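Local atomic coordinates of subtilisin-like protein (PDB entry 3ZXY), a protein that is the subtilisin-like protease domain of PatA from Prochloron didemni, a family S8 member that probably acts as a serine endopeptidase in patellamide processing. Residues Gly120-Gly124 with Trp125-Ala129. The protein carries 1 engineered substitution. Numbering follows the deposited sequence.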
loop_
_atom_site.group_PDB
_atom_site.type_symbol
_atom_site.label_atom_id
_atom_site.label_comp_id
_atom_site.label_asym_id
_atom_site.label_seq_id
_atom_site.Cartn_x
_atom_site.Cartn_y
_atom_site.Cartn_z
ATOM N N GLY A 120 -2.603 -15.634 11.851
ATOM C CA GLY A 120 -3.031 -14.247 11.712
ATOM C C GLY A 120 -3.296 -13.577 13.051
ATOM O O GLY A 120 -3.967 -12.528 13.098
ATOM N N GLU A 121 -2.786 -14.174 14.124
ATOM C CA GLU A 121 -2.804 -13.565 15.466
ATOM C C GLU A 121 -1.907 -12.333 15.490
ATOM O O GLU A 121 -0.910 -12.265 14.788
ATOM C CB GLU A 121 -2.371 -14.563 16.560
ATOM C CG GLU A 121 -0.873 -14.926 16.639
ATOM C CD GLU A 121 -0.415 -15.959 15.610
ATOM O OE1 GLU A 121 -1.255 -16.407 14.808
ATOM O OE2 GLU A 121 0.798 -16.342 15.591
ATOM N N ALA A 122 -2.283 -11.355 16.303
ATOM C CA ALA A 122 -1.521 -10.118 16.419
ATOM C C ALA A 122 -1.608 -9.614 17.849
ATOM O O ALA A 122 -2.513 -9.987 18.603
ATOM C CB ALA A 122 -2.050 -9.078 15.463
ATOM N N ASP A 123 -0.636 -8.791 18.214
ATOM C CA ASP A 123 -0.625 -8.150 19.523
ATOM C C ASP A 123 -1.839 -7.242 19.629
ATOM O O ASP A 123 -2.305 -6.677 18.623
ATOM C CB ASP A 123 0.657 -7.336 19.704
ATOM C CG ASP A 123 1.912 -8.212 19.782
ATOM O OD1 ASP A 123 1.858 -9.344 20.344
ATOM O OD2 ASP A 123 2.976 -7.762 19.282
ATOM N N GLY A 124 -2.341 -7.097 20.847
ATOM C CA GLY A 124 -3.534 -6.315 21.091
ATOM C C GLY A 124 -3.420 -4.875 20.619
ATOM O O GLY A 124 -4.407 -4.307 20.158
ATOM N N TRP A 125 -2.228 -4.280 20.718
ATOM C CA TRP A 125 -2.044 -2.891 20.289
ATOM C C TRP A 125 -2.294 -2.766 18.812
ATOM O O TRP A 125 -2.894 -1.780 18.352
ATOM C CB TRP A 125 -0.631 -2.388 20.551
ATOM C CG TRP A 125 -0.184 -2.375 21.974
ATOM C CD1 TRP A 125 0.759 -3.206 22.572
ATOM C CD2 TRP A 125 -0.626 -1.466 23.039
ATOM N NE1 TRP A 125 0.921 -2.887 23.891
ATOM C CE2 TRP A 125 0.119 -1.853 24.241
ATOM C CE3 TRP A 125 -1.530 -0.410 23.114
ATOM C CZ2 TRP A 125 -0.049 -1.200 25.452
ATOM C CZ3 TRP A 125 -1.695 0.242 24.344
ATOM C CH2 TRP A 125 -0.971 -0.145 25.485
ATOM N N LEU A 126 -1.807 -3.743 18.042
ATOM C CA LEU A 126 -1.970 -3.715 16.591
ATOM C C LEU A 126 -3.420 -4.012 16.225
ATOM O O LEU A 126 -3.971 -3.353 15.348
ATOM C CB LEU A 126 -1.007 -4.686 15.879
ATOM C CG LEU A 126 -1.070 -4.684 14.350
ATOM C CD1 LEU A 126 -0.840 -3.283 13.773
ATOM C CD2 LEU A 126 -0.043 -5.649 13.792
ATOM N N GLU A 127 -4.041 -4.979 16.903
ATOM C CA GLU A 127 -5.458 -5.277 16.681
ATOM C C GLU A 127 -6.298 -4.018 16.883
ATOM O O GLU A 127 -7.188 -3.720 16.092
ATOM C CB GLU A 127 -5.941 -6.375 17.627
ATOM C CG GLU A 127 -5.458 -7.769 17.258
ATOM C CD GLU A 127 -5.957 -8.833 18.229
ATOM O OE1 GLU A 127 -6.134 -8.537 19.426
ATOM O OE2 GLU A 127 -6.156 -9.986 17.777
ATOM N N ASN A 128 -5.979 -3.268 17.931
ATOM C CA ASN A 128 -6.727 -2.061 18.269
ATOM C C ASN A 128 -6.536 -0.975 17.227
ATOM O O ASN A 128 -7.475 -0.253 16.901
ATOM C CB ASN A 128 -6.291 -1.527 19.638
ATOM C CG ASN A 128 -6.815 -2.364 20.797
ATOM O OD1 ASN A 128 -7.588 -3.307 20.609
ATOM N ND2 ASN A 128 -6.400 -2.014 22.007
ATOM N N ALA A 129 -5.319 -0.848 16.703
ATOM C CA ALA A 129 -5.048 0.171 15.694
ATOM C C ALA A 129 -5.785 -0.162 14.401
ATOM O O ALA A 129 -6.308 0.723 13.723
ATOM C CB ALA A 129 -3.555 0.307 15.446
HETATM O O HOH W 1 -4.484 -12.181 18.120
#
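Glu127 holds CG beside its own backbone N (chi1 -74°), and with the rest of the chain extended (chi2 180°) its carboxylate runs back past the start of the helix to Ala122. Glu127 CG lies 4.1 Å from Ala122 CB. The carboxylate does not meet the backbone N of Ala122 directly: one water gives a hydrogen bond to Glu127 OE2 (2.8 Å) and accepts one from Ala122 N (3.0 Å), linking the incoming loop to the first turn. Leu126 CD2 comes within 4.3 Å of Ala122 CB, a loose apolar touch.

The backbone bonds are those of a helix N-terminus. Asp123 sits at the N-cap, though its side chain makes no capping bond; its carbonyl O accepts from Glu127 N (3.0 Å) and, weakly, from Leu126 N. Gly124 O follows by accepting from Asn128 N at 2.9 Å.

On the surface, away from the predicted active site, the loop after strand 115-117 leads here into helix 124-135. Gln91 OE1 accepts from Asp123 N, while Leu126 packs on Gln91 and Ile98 of helix 91-103 and, like Ala122, on Leu158 from a loop.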